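PDB 4GIO: putative lipoprotein from Campylobacter jejuni subsp. jejuni, which is of unknown function but is predicted to be a lipoprotein and adopts a variant of the immunoglobulin fold. Local coordinates for residues 22-27 and 42-47; 50-55 and 101-106; 64-69 and 94-99. All coordinates share one frame; numbering follows the deposited sequence.

Interaction 1 of 3, residues 22-27 and 42-47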
loop_
_atom_site.group_PDB
_atom_site.type_symbol
_atom_site.label_atom_id
_atom_site.label_comp_id
_atom_site.label_asym_id
_atom_site.label_seq_id
_atom_site.Cartn_x
_atom_site.Cartn_y
_atom_site.Cartn_z
ATOM N N LYS A 22 -14.102 6.830 0.281
ATOM C CA LYS A 22 -13.986 5.615 -0.538
ATOM C C LYS A 22 -13.150 5.903 -1.726
ATOM O O LYS A 22 -12.541 4.986 -2.254
ATOM C CB LYS A 22 -15.365 5.123 -1.043
ATOM C CG LYS A 22 -16.029 4.080 -0.153
ATOM C CD LYS A 22 -16.242 4.609 1.277
ATOM C CE LYS A 22 -17.557 5.356 1.508
ATOM N NZ LYS A 22 -17.505 6.280 2.779
ATOM N N SER A 23 -13.139 7.165 -2.167
ATOM C CA SER A 23 -12.463 7.523 -3.403
ATOM C C SER A 23 -11.000 7.899 -3.166
ATOM O O SER A 23 -10.363 8.405 -4.068
ATOM C CB SER A 23 -13.191 8.657 -4.151
ATOM O OG SER A 23 -12.954 9.932 -3.513
ATOM N N LEU A 24 -10.487 7.684 -1.954
ATOM C CA LEU A 24 -9.057 7.994 -1.652
ATOM C C LEU A 24 -8.085 7.350 -2.611
ATOM O O LEU A 24 -7.171 7.997 -3.113
ATOM C CB LEU A 24 -8.656 7.562 -0.241
ATOM C CG LEU A 24 -7.246 8.066 0.184
ATOM C CD1 LEU A 24 -7.211 9.596 0.321
ATOM C CD2 LEU A 24 -6.936 7.418 1.517
ATOM N N VAL A 25 -8.300 6.065 -2.882
ATOM C CA VAL A 25 -7.402 5.338 -3.788
ATOM C C VAL A 25 -7.823 5.545 -5.251
ATOM O O VAL A 25 -8.915 5.149 -5.624
ATOM C CB VAL A 25 -7.411 3.817 -3.468
ATOM C CG1 VAL A 25 -6.529 3.072 -4.462
ATOM C CG2 VAL A 25 -6.918 3.586 -2.029
ATOM N N LYS A 26 -6.963 6.149 -6.039
ATOM C CA LYS A 26 -7.204 6.429 -7.470
ATOM C C LYS A 26 -6.977 5.197 -8.339
ATOM O O LYS A 26 -7.801 4.852 -9.202
ATOM C CB LYS A 26 -6.276 7.561 -7.908
ATOM C CG LYS A 26 -6.776 8.989 -7.530
ATOM C CD LYS A 26 -7.842 9.013 -6.385
ATOM C CE LYS A 26 -9.231 9.251 -6.974
ATOM N NZ LYS A 26 -10.065 10.050 -6.076
ATOM N N GLN A 27 -5.866 4.507 -8.089
ATOM C CA GLN A 27 -5.596 3.259 -8.765
ATOM C C GLN A 27 -4.387 2.629 -8.071
ATOM O O GLN A 27 -3.682 3.272 -7.280
ATOM C CB GLN A 27 -5.257 3.477 -10.244
ATOM C CG GLN A 27 -4.087 4.427 -10.437
ATOM C CD GLN A 27 -3.531 4.441 -11.850
ATOM O OE1 GLN A 27 -3.866 5.318 -12.647
ATOM N NE2 GLN A 27 -2.631 3.488 -12.154
ATOM N N VAL A 42 0.601 2.879 -5.332
ATOM C CA VAL A 42 -0.805 3.175 -5.061
ATOM C C VAL A 42 -0.880 4.702 -5.194
ATOM O O VAL A 42 -0.057 5.407 -4.623
ATOM C CB VAL A 42 -1.230 2.691 -3.686
ATOM C CG1 VAL A 42 -2.721 3.094 -3.333
ATOM C CG2 VAL A 42 -1.052 1.129 -3.555
ATOM N N ILE A 43 -1.851 5.206 -5.949
ATOM C CA ILE A 43 -1.987 6.647 -6.094
ATOM C C ILE A 43 -3.177 7.056 -5.203
ATOM O O ILE A 43 -4.257 6.456 -5.274
ATOM C CB ILE A 43 -2.231 7.062 -7.551
ATOM C CG1 ILE A 43 -1.029 6.647 -8.393
ATOM C CG2 ILE A 43 -2.458 8.640 -7.631
ATOM C CD1 ILE A 43 -1.230 6.787 -9.873
ATOM N N LEU A 44 -2.937 8.068 -4.367
ATOM C CA LEU A 44 -3.922 8.566 -3.408
ATOM C C LEU A 44 -4.235 10.028 -3.749
ATOM O O LEU A 44 -3.360 10.738 -4.253
ATOM C CB LEU A 44 -3.376 8.479 -1.980
ATOM C CG LEU A 44 -2.918 7.051 -1.561
ATOM C CD1 LEU A 44 -2.210 7.072 -0.262
ATOM C CD2 LEU A 44 -4.089 6.032 -1.468
ATOM N N ARG A 45 -5.480 10.445 -3.538
ATOM C CA ARG A 45 -5.808 11.899 -3.529
ATOM C C ARG A 45 -7.060 12.271 -2.757
ATOM O O ARG A 45 -8.054 11.523 -2.715
ATOM C CB ARG A 45 -5.820 12.626 -4.885
ATOM C CG ARG A 45 -6.126 11.839 -6.076
ATOM C CD ARG A 45 -6.651 12.794 -7.243
ATOM N NE ARG A 45 -5.676 13.251 -8.227
ATOM C CZ ARG A 45 -5.148 14.475 -8.220
ATOM N NH1 ARG A 45 -4.293 14.828 -9.143
ATOM N NH2 ARG A 45 -5.485 15.331 -7.271
ATOM N N SER A 46 -6.992 13.460 -2.187
ATOM C CA SER A 46 -7.993 13.900 -1.256
ATOM C C SER A 46 -8.211 15.379 -1.457
ATOM O O SER A 46 -7.260 16.117 -1.693
ATOM C CB SER A 46 -7.454 13.678 0.153
ATOM O OG SER A 46 -8.433 14.134 1.077
ATOM N N THR A 47 -9.460 15.807 -1.343
ATOM C CA THR A 47 -9.715 17.226 -1.449
ATOM C C THR A 47 -9.040 18.029 -0.347
ATOM O O THR A 47 -8.451 19.080 -0.597
ATOM C CB THR A 47 -11.201 17.549 -1.377
ATOM O OG1 THR A 47 -11.987 16.466 -1.926
ATOM C CG2 THR A 47 -11.398 18.903 -2.097
HETATM O O HOH W 1 -10.543 11.428 -1.896
#
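Lys26 lies across Arg45 on the outer side of a beta hairpin, and the two side chains cross at about a right angle. The CB of Lys26 rests near the carbonyl O of Ile43, 3.5 Å away, and also meets Ile43 CG2. CG and CD then lie against Arg45 CG, so tightly that their fine placement is doubtful. The chain bends at chi2, chi3 and chi4, which turns it back along its own segment. Lys26 NZ therefore ends in a hydrogen bond to Ser23 O, 2.6 Å away. Arg45 NH2 makes a weak hydrogen bond to Gly82 O. The two segments run antiparallel. Their backbones are joined by Lys26 N to Ile43 O (2.8 Å), Arg45 N to Leu24 O and Ile43 N to Gln27 O. On the other face Val25 CG2 touches Leu44 CD2 at 3.8 Å, and Leu24 CG meets the same methyl. Leu44 also packs on Leu77 and Ile79 of the other sheet. A water donates to Arg45 O. The contact thus has an apolar inner face. On its outer face the methylenes of two basic chains pack on each other. Lys26 NZ and Arg45 NE stay 5.8 Å apart, which probably limits their repulsion.

Interaction 2 of 3, residues 50-55 and 101-106; sequences KDVIYK and LEIKAK
The Tyr54 ring is met by Leu101, whose CD1 comes in obliquely, 3.8 Å from Tyr54 CD1. Leu87 of strand 85-90 and Gln75 of strand 75-79 also touch the tyrosine side chain. CG of Tyr54 sits between the backbone N and the carbonyl carbon (chi1 70°), and the ring leads away from strand 98-105. Its OH is hydrogen-bonded to Lys89 NZ. A second flat group is the Asp51 carboxylate, which forms a salt bridge with Arg78. Nearer the backbone, Asp51 CB packs against Lys106 CB at 3.8 Å.

The two strands run antiparallel. Ile53 and Lys104 form a hydrogen-bonded pair. Ile53 N to Lys104 O is 2.8 Å, and Lys104 N to Ile53 O is 3.0 Å. Lys55 and Glu102 form a second such pair. Lys106 N adds a bond to Asp51 O, approaching from above the carbonyl plane. On the Ile53 face, the lysine chains cover the isoleucine: Lys104 CE lies 3.6 Å from Ile53 CG2, and Lys106 NZ lies close to Ile53 CD1. Lys104 also makes a cation-pi contact with Tyr74. On the opposite face Val52 CB meets Ile103 CG2 at 3.8 Å.

This pair forms the middle of one sheet of the immunoglobulin-like sandwich, between strands 75-79 and 14-16. Tyr54, Leu101 and Ile103 face the other sheet, where Leu101 and Ile103 reach Val42 and Leu44 of strand 38-44.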
loop_
_atom_site.group_PDB
_atom_site.type_symbol
_atom_site.label_atom_id
_atom_site.label_comp_id
_atom_site.label_asym_id
_atom_site.label_seq_id
_atom_site.Cartn_x
_atom_site.Cartn_y
_atom_site.Cartn_z
ATOM N N LYS A 50 -4.892 15.237 4.604
ATOM C CA LYS A 50 -5.208 14.188 5.580
ATOM C C LYS A 50 -3.915 13.547 6.045
ATOM O O LYS A 50 -3.022 13.330 5.216
ATOM C CB LYS A 50 -5.960 13.063 4.880
ATOM C CG LYS A 50 -7.411 12.964 5.188
ATOM C CD LYS A 50 -8.153 13.336 3.934
ATOM C CE LYS A 50 -9.508 12.682 3.827
ATOM N NZ LYS A 50 -10.422 13.278 4.840
ATOM N N ASP A 51 -3.844 13.191 7.324
ATOM C CA ASP A 51 -2.742 12.389 7.795
ATOM C C ASP A 51 -3.328 10.975 7.919
ATOM O O ASP A 51 -4.374 10.762 8.535
ATOM C CB ASP A 51 -2.168 12.860 9.138
ATOM C CG ASP A 51 -1.320 14.144 9.013
ATOM O OD1 ASP A 51 -0.494 14.279 8.068
ATOM O OD2 ASP A 51 -1.543 15.054 9.821
ATOM N N VAL A 52 -2.641 10.038 7.301
ATOM C CA VAL A 52 -3.023 8.651 7.417
ATOM C C VAL A 52 -1.912 7.756 7.885
ATOM O O VAL A 52 -0.725 8.136 7.893
ATOM C CB VAL A 52 -3.576 8.124 6.070
ATOM C CG1 VAL A 52 -4.687 9.028 5.643
ATOM C CG2 VAL A 52 -2.452 8.045 5.027
ATOM N N ILE A 53 -2.310 6.549 8.301
ATOM C CA ILE A 53 -1.334 5.565 8.765
ATOM C C ILE A 53 -1.551 4.314 7.939
ATOM O O ILE A 53 -2.662 3.855 7.841
ATOM C CB ILE A 53 -1.475 5.274 10.286
ATOM C CG1 ILE A 53 -0.874 6.443 11.107
ATOM C CG2 ILE A 53 -0.801 3.920 10.646
ATOM C CD1 ILE A 53 -1.435 6.493 12.537
ATOM N N TYR A 54 -0.504 3.798 7.296
ATOM C CA TYR A 54 -0.656 2.580 6.462
ATOM C C TYR A 54 0.176 1.362 6.941
ATOM O O TYR A 54 1.196 1.525 7.661
ATOM C CB TYR A 54 -0.362 2.897 5.018
ATOM C CG TYR A 54 1.043 3.180 4.675
ATOM C CD1 TYR A 54 1.920 2.158 4.375
ATOM C CD2 TYR A 54 1.533 4.518 4.642
ATOM C CE1 TYR A 54 3.270 2.450 4.033
ATOM C CE2 TYR A 54 2.839 4.822 4.264
ATOM C CZ TYR A 54 3.699 3.789 3.970
ATOM O OH TYR A 54 4.975 4.029 3.657
ATOM N N LYS A 55 -0.266 0.163 6.527
ATOM C CA LYS A 55 0.444 -1.052 6.875
ATOM C C LYS A 55 0.468 -1.988 5.687
ATOM O O LYS A 55 -0.561 -2.221 5.097
ATOM C CB LYS A 55 -0.252 -1.753 8.039
ATOM C CG LYS A 55 0.577 -2.988 8.567
ATOM C CD LYS A 55 1.808 -2.578 9.357
ATOM C CE LYS A 55 2.416 -3.787 10.110
ATOM N NZ LYS A 55 3.282 -4.570 9.218
ATOM N N LEU A 101 -2.725 -3.709 1.540
ATOM C CA LEU A 101 -2.385 -2.424 2.097
ATOM C C LEU A 101 -3.529 -1.943 2.980
ATOM O O LEU A 101 -4.627 -1.767 2.488
ATOM C CB LEU A 101 -2.070 -1.401 0.992
ATOM C CG LEU A 101 -1.851 0.058 1.435
ATOM C CD1 LEU A 101 -0.591 0.209 2.336
ATOM C CD2 LEU A 101 -1.668 0.989 0.210
ATOM N N GLU A 102 -3.280 -1.743 4.263
ATOM C CA GLU A 102 -4.319 -1.134 5.093
ATOM C C GLU A 102 -4.051 0.380 5.251
ATOM O O GLU A 102 -2.922 0.770 5.426
ATOM C CB GLU A 102 -4.280 -1.755 6.501
ATOM C CG GLU A 102 -4.592 -3.212 6.505
ATOM C CD GLU A 102 -4.418 -3.823 7.913
ATOM O OE1 GLU A 102 -4.137 -3.072 8.847
ATOM O OE2 GLU A 102 -4.613 -5.031 8.099
ATOM N N ILE A 103 -5.075 1.198 5.185
ATOM C CA ILE A 103 -4.952 2.624 5.406
ATOM C C ILE A 103 -6.050 3.112 6.344
ATOM O O ILE A 103 -7.187 2.828 6.164
ATOM C CB ILE A 103 -5.017 3.460 4.094
ATOM C CG1 ILE A 103 -4.137 2.884 3.034
ATOM C CG2 ILE A 103 -4.619 4.918 4.319
ATOM C CD1 ILE A 103 -4.290 3.504 1.748
ATOM N N LYS A 104 -5.641 3.832 7.359
ATOM C CA LYS A 104 -6.627 4.413 8.301
ATOM C C LYS A 104 -6.260 5.863 8.549
ATOM O O LYS A 104 -5.116 6.239 8.320
ATOM C CB LYS A 104 -6.581 3.682 9.622
ATOM C CG LYS A 104 -5.174 3.625 10.267
ATOM C CD LYS A 104 -5.225 3.050 11.702
ATOM C CE LYS A 104 -3.786 2.801 12.300
ATOM N NZ LYS A 104 -3.812 1.722 13.367
ATOM N N ALA A 105 -7.212 6.630 9.103
ATOM C CA ALA A 105 -6.962 8.042 9.456
ATOM C C ALA A 105 -6.109 8.070 10.712
ATOM O O ALA A 105 -6.283 7.228 11.582
ATOM C CB ALA A 105 -8.317 8.784 9.678
ATOM N N LYS A 106 -5.155 8.988 10.795
ATOM C CA LYS A 106 -4.264 9.127 11.977
ATOM C C LYS A 106 -5.110 9.386 13.213
ATOM O O LYS A 106 -5.948 10.290 13.147
ATOM C CB LYS A 106 -3.262 10.254 11.706
ATOM C CG LYS A 106 -2.605 11.034 12.926
ATOM C CD LYS A 106 -1.355 10.341 13.511
ATOM C CE LYS A 106 -0.107 10.399 12.595
ATOM N NZ LYS A 106 0.855 9.207 12.771
#

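Interaction 3 of 3, residues 64-69 and 94-99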
loop_
_atom_site.group_PDB
_atom_site.type_symbol
_atom_site.label_atom_id
_atom_site.label_comp_id
_atom_site.label_asym_id
_atom_site.label_seq_id
_atom_site.Cartn_x
_atom_site.Cartn_y
_atom_site.Cartn_z
ATOM N N PHE A 64 -1.033 -16.278 0.545
ATOM C CA PHE A 64 -0.799 -16.376 1.964
ATOM C C PHE A 64 0.121 -15.221 2.401
ATOM O O PHE A 64 1.071 -14.852 1.696
ATOM C CB PHE A 64 -0.066 -17.647 2.361
ATOM C CG PHE A 64 -0.823 -18.955 2.046
ATOM C CD1 PHE A 64 -2.230 -19.006 2.129
ATOM C CD2 PHE A 64 -0.120 -20.130 1.744
ATOM C CE1 PHE A 64 -2.964 -20.240 1.906
ATOM C CE2 PHE A 64 -0.841 -21.371 1.463
ATOM C CZ PHE A 64 -2.258 -21.403 1.570
ATOM N N VAL A 65 -0.141 -14.698 3.581
ATOM C CA VAL A 65 0.776 -13.732 4.144
ATOM C C VAL A 65 2.176 -14.326 4.337
ATOM O O VAL A 65 2.346 -15.395 4.938
ATOM C CB VAL A 65 0.213 -13.167 5.467
ATOM C CG1 VAL A 65 1.205 -12.196 6.082
ATOM C CG2 VAL A 65 -1.073 -12.445 5.163
ATOM N N LEU A 66 3.176 -13.643 3.795
ATOM C CA LEU A 66 4.541 -14.008 4.097
ATOM C C LEU A 66 4.868 -13.484 5.506
ATOM O O LEU A 66 5.005 -12.265 5.729
ATOM C CB LEU A 66 5.543 -13.420 3.090
ATOM C CG LEU A 66 5.548 -14.033 1.705
ATOM C CD1 LEU A 66 6.326 -13.116 0.797
ATOM C CD2 LEU A 66 6.173 -15.503 1.741
ATOM N N ARG A 67 5.010 -14.403 6.451
ATOM C CA ARG A 67 5.151 -14.025 7.839
ATOM C C ARG A 67 6.564 -14.093 8.281
ATOM O O ARG A 67 6.837 -13.665 9.387
ATOM C CB ARG A 67 4.279 -14.937 8.728
ATOM C CG ARG A 67 2.777 -14.693 8.550
ATOM C CD ARG A 67 1.808 -15.701 9.297
ATOM N NE ARG A 67 0.530 -15.725 8.559
ATOM C CZ ARG A 67 -0.497 -14.921 8.806
ATOM N NH1 ARG A 67 -0.401 -14.024 9.776
ATOM N NH2 ARG A 67 -1.580 -14.927 8.032
ATOM N N ASP A 68 7.470 -14.626 7.454
ATOM C CA ASP A 68 8.878 -14.706 7.815
ATOM C C ASP A 68 9.779 -13.696 7.086
ATOM O O ASP A 68 10.963 -13.904 7.023
ATOM C CB ASP A 68 9.428 -16.149 7.662
ATOM C CG ASP A 68 9.403 -16.623 6.222
ATOM O OD1 ASP A 68 8.508 -16.173 5.450
ATOM O OD2 ASP A 68 10.306 -17.404 5.834
ATOM N N VAL A 69 9.235 -12.562 6.631
ATOM C CA VAL A 69 10.018 -11.509 5.930
ATOM C C VAL A 69 10.069 -10.319 6.884
ATOM O O VAL A 69 9.275 -10.275 7.777
ATOM C CB VAL A 69 9.318 -11.073 4.590
ATOM C CG1 VAL A 69 9.225 -12.218 3.620
ATOM C CG2 VAL A 69 7.884 -10.494 4.911
ATOM N N THR A 94 11.911 -12.397 -2.732
ATOM C CA THR A 94 11.436 -12.768 -4.051
ATOM C C THR A 94 10.142 -13.605 -4.081
ATOM O O THR A 94 9.498 -13.626 -5.078
ATOM C CB THR A 94 12.520 -13.509 -4.928
ATOM O OG1 THR A 94 12.986 -14.629 -4.198
ATOM C CG2 THR A 94 13.693 -12.604 -5.294
ATOM N N ARG A 95 9.752 -14.233 -2.972
ATOM C CA ARG A 95 8.501 -14.973 -2.875
ATOM C C ARG A 95 7.257 -14.091 -2.881
ATOM O O ARG A 95 6.136 -14.590 -3.163
ATOM C CB ARG A 95 8.473 -15.804 -1.594
ATOM C CG ARG A 95 9.356 -17.040 -1.605
ATOM C CD ARG A 95 9.380 -17.662 -0.225
ATOM N NE ARG A 95 9.995 -16.732 0.740
ATOM C CZ ARG A 95 9.759 -16.749 2.053
ATOM N NH1 ARG A 95 8.947 -17.668 2.599
ATOM N NH2 ARG A 95 10.342 -15.857 2.835
ATOM N N ALA A 96 7.415 -12.773 -2.659
ATOM C CA ALA A 96 6.256 -11.842 -2.728
ATOM C C ALA A 96 5.726 -11.747 -4.165
ATOM O O ALA A 96 6.488 -11.380 -5.102
ATOM C CB ALA A 96 6.687 -10.453 -2.170
ATOM N N ASN A 97 4.442 -12.035 -4.360
ATOM C CA ASN A 97 3.799 -11.921 -5.700
ATOM C C ASN A 97 2.560 -11.037 -5.666
ATOM O O ASN A 97 1.994 -10.726 -6.696
ATOM C CB ASN A 97 3.375 -13.305 -6.256
ATOM C CG ASN A 97 4.606 -14.187 -6.733
ATOM O OD1 ASN A 97 4.477 -15.427 -6.797
ATOM N ND2 ASN A 97 5.796 -13.566 -6.958
ATOM N N ASP A 98 2.106 -10.673 -4.467
ATOM C CA ASP A 98 1.001 -9.740 -4.335
ATOM C C ASP A 98 1.160 -9.016 -2.974
ATOM O O ASP A 98 2.136 -9.247 -2.245
ATOM C CB ASP A 98 -0.311 -10.531 -4.438
ATOM C CG ASP A 98 -1.559 -9.611 -4.712
ATOM O OD1 ASP A 98 -1.403 -8.358 -4.940
ATOM O OD2 ASP A 98 -2.704 -10.173 -4.610
ATOM N N PHE A 99 0.234 -8.144 -2.622
ATOM C CA PHE A 99 0.370 -7.357 -1.376
ATOM C C PHE A 99 -1.044 -7.011 -0.862
ATOM O O PHE A 99 -2.012 -7.134 -1.577
ATOM C CB PHE A 99 1.144 -6.049 -1.654
ATOM C CG PHE A 99 0.333 -5.014 -2.483
ATOM C CD1 PHE A 99 0.253 -5.123 -3.866
ATOM C CD2 PHE A 99 -0.328 -3.940 -1.868
ATOM C CE1 PHE A 99 -0.461 -4.201 -4.665
ATOM C CE2 PHE A 99 -1.056 -2.965 -2.661
ATOM C CZ PHE A 99 -1.139 -3.112 -4.050
#
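Arg95 and Leu66 bury the most surface in this contact, and Asp68 supplies the carboxylate that pairs with Arg95. Leu66 points toward the 94-99 segment and divides its two methyls between neighbours. Leu66 CD2 lies over one face of the Arg95 guanidinium, 3.6 Å from Arg95 NH1 and offset toward the rim. Leu66 CD1 meets Ala96 N at 3.6 Å and Ala96 CB at 4.0 Å. The buried leucine also packs on Trp58.

Arg95 starts with CG anti to its carbonyl carbon (chi1 -74°) and bends at chi3, which carries the guanidinium past Leu66 to Asp68. The contact joins the loop between strands 50-59 and 75-79 to the approach to strand 98-105. There Asn97 and Asp98 both face Leu59 of strand 50-59 and form a classic beta bulge. This is one end of the two-sheet, immunoglobulin-like fold.

The salt bridge is end-on. NH1 and NH2 of Arg95 both donate to OD1 of Asp68, each at 3.2 Å. NH1 meets the syn lone pair, while NH2 comes from above the carboxylate plane. The two planes stand 87° apart, and neither bond is straight, with angles at hydrogen near 143°. A weak bond runs from NH2 to OD2. Asp93 is the stronger partner of Arg95: its OD2 forms a salt bridge with NH2, so two carboxylates hold the guanidinium. Val69 CG1 comes within 3.9 Å of Arg95 NH2.

Interactions 1 and 2 lie in different sheets and pack against each other. Val42 CG2 touches Leu101 CD2 at 3.8 Å, and Leu44 meets Ile103, so their inner faces build one apolar core between the sheets. Each joins its strands by backbone hydrogen bonds, with long basic chains on the outer face. Interaction 3 is smaller and has no backbone ladder. It rests on a surface salt bridge beside the buried Leu66 and Ala96. It shares strand 98-105 with interaction 2 and is nested within the loop that interaction 2 closes, but their centres are about 21 Å apart, on opposite sides of the chain centre. Val42 also touches Phe99 of interaction 3.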